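Local coordinates for 3-oxoacyl-[acyl-carrier protein] synthase (Thermus thermophilus, PDB 1UB7) that probably catalyses the first condensation of fatty acid synthesis, joining acetyl-CoA with malonyl-ACP to give 3-oxobutanoyl-ACP, at residues Arg41-Glu46 against Phe155-Gly160; Ala78-Asp83 against Gly136-Ser141. One frame throughout, in Å; residues are numbered along the deposited sequence.

Interaction 1: Arg41-Glu46 against Phe155-Gly160; sequences RRVAAE and FGDGGG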
loop_
_atom_site.group_PDB
_atom_site.type_symbol
_atom_site.label_atom_id
_atom_site.label_comp_id
_atom_site.label_asym_id
_atom_site.label_seq_id
_atom_site.Cartn_x
_atom_site.Cartn_y
_atom_site.Cartn_z
ATOM N N ARG A 41 -27.032 4.814 5.059
ATOM C CA ARG A 41 -25.573 4.791 5.062
ATOM C C ARG A 41 -25.108 6.105 5.690
ATOM O O ARG A 41 -25.860 7.082 5.722
ATOM C CB ARG A 41 -25.003 4.642 3.639
ATOM C CG ARG A 41 -25.091 5.886 2.751
ATOM C CD ARG A 41 -25.976 5.607 1.552
ATOM N NE ARG A 41 -27.348 5.373 1.985
ATOM C CZ ARG A 41 -28.231 4.617 1.342
ATOM N NH1 ARG A 41 -27.896 4.000 0.215
ATOM N NH2 ARG A 41 -29.453 4.479 1.838
ATOM N N ARG A 42 -23.878 6.122 6.200
ATOM C CA ARG A 42 -23.316 7.312 6.826
ATOM C C ARG A 42 -22.460 8.089 5.837
ATOM O O ARG A 42 -21.873 7.505 4.943
ATOM C CB ARG A 42 -22.485 6.911 8.045
ATOM C CG ARG A 42 -23.264 6.123 9.082
ATOM C CD ARG A 42 -24.572 6.823 9.440
ATOM N NE ARG A 42 -25.238 6.166 10.562
ATOM C CZ ARG A 42 -24.941 6.378 11.844
ATOM N NH1 ARG A 42 -23.987 7.241 12.180
ATOM N NH2 ARG A 42 -25.592 5.722 12.798
ATOM N N VAL A 43 -22.400 9.408 5.992
ATOM C CA VAL A 43 -21.611 10.254 5.092
ATOM C C VAL A 43 -20.720 11.208 5.895
ATOM O O VAL A 43 -21.189 11.896 6.810
ATOM C CB VAL A 43 -22.530 11.080 4.147
ATOM C CG1 VAL A 43 -21.693 11.907 3.176
ATOM C CG2 VAL A 43 -23.459 10.139 3.377
ATOM N N ALA A 44 -19.436 11.246 5.541
ATOM C CA ALA A 44 -18.468 12.090 6.240
ATOM C C ALA A 44 -18.806 13.569 6.158
ATOM O O ALA A 44 -19.270 14.052 5.122
ATOM C CB ALA A 44 -17.065 11.848 5.680
ATOM N N ALA A 45 -18.564 14.292 7.247
ATOM C CA ALA A 45 -18.842 15.720 7.257
ATOM C C ALA A 45 -18.045 16.380 6.129
ATOM O O ALA A 45 -17.098 15.793 5.593
ATOM C CB ALA A 45 -18.471 16.321 8.599
ATOM N N GLU A 46 -18.429 17.602 5.777
ATOM C CA GLU A 46 -17.789 18.332 4.691
ATOM C C GLU A 46 -16.264 18.343 4.748
ATOM O O GLU A 46 -15.596 18.115 3.739
ATOM C CB GLU A 46 -18.296 19.771 4.667
ATOM C CG GLU A 46 -17.946 20.521 3.388
ATOM C CD GLU A 46 -18.104 22.025 3.533
ATOM O OE1 GLU A 46 -19.150 22.465 4.062
ATOM O OE2 GLU A 46 -17.184 22.766 3.114
ATOM N N PHE A 155 -22.442 3.064 -1.718
ATOM C CA PHE A 155 -21.377 3.295 -0.769
ATOM C C PHE A 155 -21.633 4.187 0.434
ATOM O O PHE A 155 -22.342 5.188 0.353
ATOM C CB PHE A 155 -20.147 3.774 -1.553
ATOM C CG PHE A 155 -19.760 2.853 -2.706
ATOM C CD1 PHE A 155 -19.377 1.529 -2.469
ATOM C CD2 PHE A 155 -19.801 3.302 -4.026
ATOM C CE1 PHE A 155 -19.041 0.666 -3.526
ATOM C CE2 PHE A 155 -19.468 2.444 -5.088
ATOM C CZ PHE A 155 -19.087 1.124 -4.832
ATOM N N GLY A 156 -21.045 3.777 1.557
ATOM C CA GLY A 156 -21.127 4.511 2.810
ATOM C C GLY A 156 -19.706 4.711 3.333
ATOM O O GLY A 156 -18.826 3.905 3.032
ATOM N N ASP A 157 -19.478 5.773 4.104
ATOM C CA ASP A 157 -18.155 6.083 4.659
ATOM C C ASP A 157 -17.903 5.399 5.997
ATOM O O ASP A 157 -18.840 5.140 6.755
ATOM C CB ASP A 157 -17.991 7.593 4.852
ATOM C CG ASP A 157 -18.104 8.372 3.547
ATOM O OD1 ASP A 157 -17.691 7.844 2.485
ATOM O OD2 ASP A 157 -18.596 9.526 3.592
ATOM N N GLY A 158 -16.635 5.118 6.294
ATOM C CA GLY A 158 -16.328 4.473 7.558
ATOM C C GLY A 158 -14.859 4.259 7.875
ATOM O O GLY A 158 -13.972 4.512 7.055
ATOM N N GLY A 159 -14.616 3.786 9.094
ATOM C CA GLY A 159 -13.273 3.515 9.559
ATOM C C GLY A 159 -13.279 2.422 10.607
ATOM O O GLY A 159 -14.158 2.364 11.464
ATOM N N GLY A 160 -12.301 1.535 10.524
ATOM C CA GLY A 160 -12.200 0.461 11.485
ATOM C C GLY A 160 -10.726 0.239 11.758
ATOM O O GLY A 160 -9.875 0.641 10.962
HETATM O O HOH W 1 -21.602 4.249 6.213
#
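With CG beside its own backbone N and anti to its carbonyl carbon (chi1 -61°), Asp157 brings its carboxylate to Ala44. Asp157 OD2 uses its anti lone pair, on the side away from OD1, for a short and nearly straight bond from Ala44 N (2.7 Å, 172° at the hydrogen). In a separate backbone contact Asp157 N donates to Arg42 O at 3.1 Å, tilted 31° from the carbonyl plane. Asp157 OD2 also lies 3.4 Å from Val43 CA and has a second hydrogen-bonding partner in the hydroxyl of Ser141. With an alanine in place of Asp157, Ala44 N and Ser141 OG would probably both lose their shared mate, and the chain after Val43 would be held less firmly. A water bridges the backbones, accepting from Arg42 N (2.9 Å) and donating to Asp157 O (3.0 Å). Arg41 contributes aliphatic atoms: Arg41 CB lies 4.0 Å from Gly156 CA and Arg41 CG 3.7 Å from Phe155 O, while the guanidinium leads off to Asn18 and the carbonyl of Met16. Phe155 turns from the contact to pack on Leu140 and on Asn276, a predicted active-site residue. Strand 40-43 pairs antiparallel with strand 14-17, whereas Gly156 and Asp157 lead into strand 158-165, which lies between strands 3-10 and 131-138.

Interaction 2: Ala78-Asp83 against Gly136-Ser141; sequences ATNTPD and GAEALS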
loop_
_atom_site.group_PDB
_atom_site.type_symbol
_atom_site.label_atom_id
_atom_site.label_comp_id
_atom_site.label_asym_id
_atom_site.label_seq_id
_atom_site.Cartn_x
_atom_site.Cartn_y
_atom_site.Cartn_z
ATOM N N ALA A 78 -5.369 0.432 5.222
ATOM C CA ALA A 78 -5.915 -0.121 3.990
ATOM C C ALA A 78 -6.998 0.853 3.566
ATOM O O ALA A 78 -7.987 1.045 4.281
ATOM C CB ALA A 78 -6.501 -1.490 4.231
ATOM N N THR A 79 -6.788 1.496 2.426
ATOM C CA THR A 79 -7.745 2.462 1.907
ATOM C C THR A 79 -7.583 2.564 0.406
ATOM O O THR A 79 -6.596 2.080 -0.151
ATOM C CB THR A 79 -7.511 3.870 2.514
ATOM O OG1 THR A 79 -8.552 4.761 2.077
ATOM C CG2 THR A 79 -6.139 4.427 2.082
ATOM N N ASN A 80 -8.556 3.192 -0.242
ATOM C CA ASN A 80 -8.510 3.407 -1.687
ATOM C C ASN A 80 -8.864 4.867 -1.954
ATOM O O ASN A 80 -9.002 5.296 -3.100
ATOM C CB ASN A 80 -9.480 2.461 -2.399
ATOM C CG ASN A 80 -9.070 0.996 -2.267
ATOM O OD1 ASN A 80 -8.154 0.522 -2.953
ATOM N ND2 ASN A 80 -9.738 0.277 -1.376
ATOM N N THR A 81 -9.019 5.630 -0.872
ATOM C CA THR A 81 -9.316 7.048 -0.970
ATOM C C THR A 81 -8.440 7.833 0.005
ATOM O O THR A 81 -8.946 8.600 0.814
ATOM C CB THR A 81 -10.825 7.372 -0.674
ATOM O OG1 THR A 81 -11.193 6.883 0.620
ATOM C CG2 THR A 81 -11.732 6.738 -1.742
ATOM N N PRO A 82 -7.104 7.668 -0.079
ATOM C CA PRO A 82 -6.218 8.397 0.835
ATOM C C PRO A 82 -6.292 9.919 0.627
ATOM O O PRO A 82 -6.581 10.396 -0.478
ATOM C CB PRO A 82 -4.845 7.825 0.504
ATOM C CG PRO A 82 -4.950 7.602 -0.976
ATOM C CD PRO A 82 -6.322 6.975 -1.122
ATOM N N ASP A 83 -6.054 10.672 1.696
ATOM C CA ASP A 83 -6.079 12.126 1.617
ATOM C C ASP A 83 -5.180 12.637 0.505
ATOM O O ASP A 83 -5.574 13.510 -0.263
ATOM C CB ASP A 83 -5.629 12.736 2.945
ATOM C CG ASP A 83 -6.627 12.508 4.054
ATOM O OD1 ASP A 83 -7.402 11.530 3.976
ATOM O OD2 ASP A 83 -6.627 13.305 5.013
ATOM N N GLY A 136 -8.763 0.026 8.388
ATOM C CA GLY A 136 -9.539 -0.073 7.163
ATOM C C GLY A 136 -10.359 1.206 7.163
ATOM O O GLY A 136 -11.236 1.357 8.005
ATOM N N ALA A 137 -10.066 2.141 6.259
ATOM C CA ALA A 137 -10.792 3.414 6.223
ATOM C C ALA A 137 -11.041 3.951 4.817
ATOM O O ALA A 137 -10.112 4.072 4.009
ATOM C CB ALA A 137 -10.039 4.465 7.051
ATOM N N GLU A 138 -12.302 4.309 4.556
ATOM C CA GLU A 138 -12.752 4.812 3.248
ATOM C C GLU A 138 -13.716 5.986 3.287
ATOM O O GLU A 138 -14.685 5.969 4.032
ATOM C CB GLU A 138 -13.447 3.695 2.469
ATOM C CG GLU A 138 -12.534 2.594 2.001
ATOM C CD GLU A 138 -11.871 2.915 0.682
ATOM O OE1 GLU A 138 -11.418 4.064 0.496
ATOM O OE2 GLU A 138 -11.794 2.006 -0.168
ATOM N N ALA A 139 -13.456 6.994 2.463
ATOM C CA ALA A 139 -14.343 8.150 2.356
ATOM C C ALA A 139 -14.813 8.140 0.900
ATOM O O ALA A 139 -14.449 9.004 0.111
ATOM C CB ALA A 139 -13.589 9.439 2.656
ATOM N N LEU A 140 -15.613 7.144 0.546
ATOM C CA LEU A 140 -16.088 7.017 -0.823
ATOM C C LEU A 140 -16.937 8.187 -1.274
ATOM O O LEU A 140 -16.963 8.518 -2.456
ATOM C CB LEU A 140 -16.850 5.708 -0.983
ATOM C CG LEU A 140 -15.870 4.540 -0.823
ATOM C CD1 LEU A 140 -16.612 3.236 -0.526
ATOM C CD2 LEU A 140 -15.010 4.451 -2.089
ATOM N N SER A 141 -17.608 8.831 -0.329
ATOM C CA SER A 141 -18.453 9.968 -0.661
ATOM C C SER A 141 -17.653 11.103 -1.274
ATOM O O SER A 141 -18.211 12.130 -1.635
ATOM C CB SER A 141 -19.175 10.477 0.587
ATOM O OG SER A 141 -18.273 11.063 1.497
#
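Ala78 O accepts the N-H of Ala137 at 3.1 Å, the parallel backbone bond at the Ala78-Gly136 bridge, after which side chains carry the pairing. Thr79 follows with OG1 anti to its backbone N (chi1 -175°), which lets Thr79 OG1 donate to Ala137 O at 2.6 Å and accept from Thr81 N, closing an ST turn. Asn80 then meets the Glu138 carboxylate twice: Asn80 N reaches Glu138 OE1 at 3.1 Å from well above the carboxylate plane (54° out), and Asn80 ND2 reaches Glu138 OE2 at 2.9 Å, with that oxygen in the amide plane. Thr81 OG1 donates to Glu138 OE1 (2.8 Å), nearly in line with the C-O bond, and accepts from Ala139 N at 2.9 Å, so both roles of this hydroxyl are filled within the contact. Thr81 CG2 packs on Leu140 CD2 at 4.0 Å. The buried Glu138 thus has two donors on OE1, and Ser278 joins Asn80 at OE2. Phe86 and Val193 of the second subunit pack on Asn80 and Thr81, respectively. The Leu140 side chain is about 5 Å from that of Asn276, a predicted active-site residue. Strands 72-78 and 131-138 are parallel neighbours in the mixed sheet of this thiolase-like superfamily member, and Glu138, ending the second, ties down the loop after the first.

How the interactions relate
From the N terminus the chain first passes through 41-46, at the end of strand 40-43, then through 78-83, where strand 72-78 ends and its loop begins. It returns to the latter in 136-141, closing interaction 2 over 52 intervening residues, and only afterwards reaches 155-160, which closes interaction 1 over 108. The two loops therefore nest, the shorter wholly within the longer, and do not cross. Strands 131-138 and 158-165 are antiparallel neighbours, and Gly160 N lies 2.7 Å from Gly136 O, a probable hydrogen bond. Together the contacts join the small two-stranded sheet of 14-17 and 40-43 to the five-stranded sheet, and through it to the loop facing the second subunit.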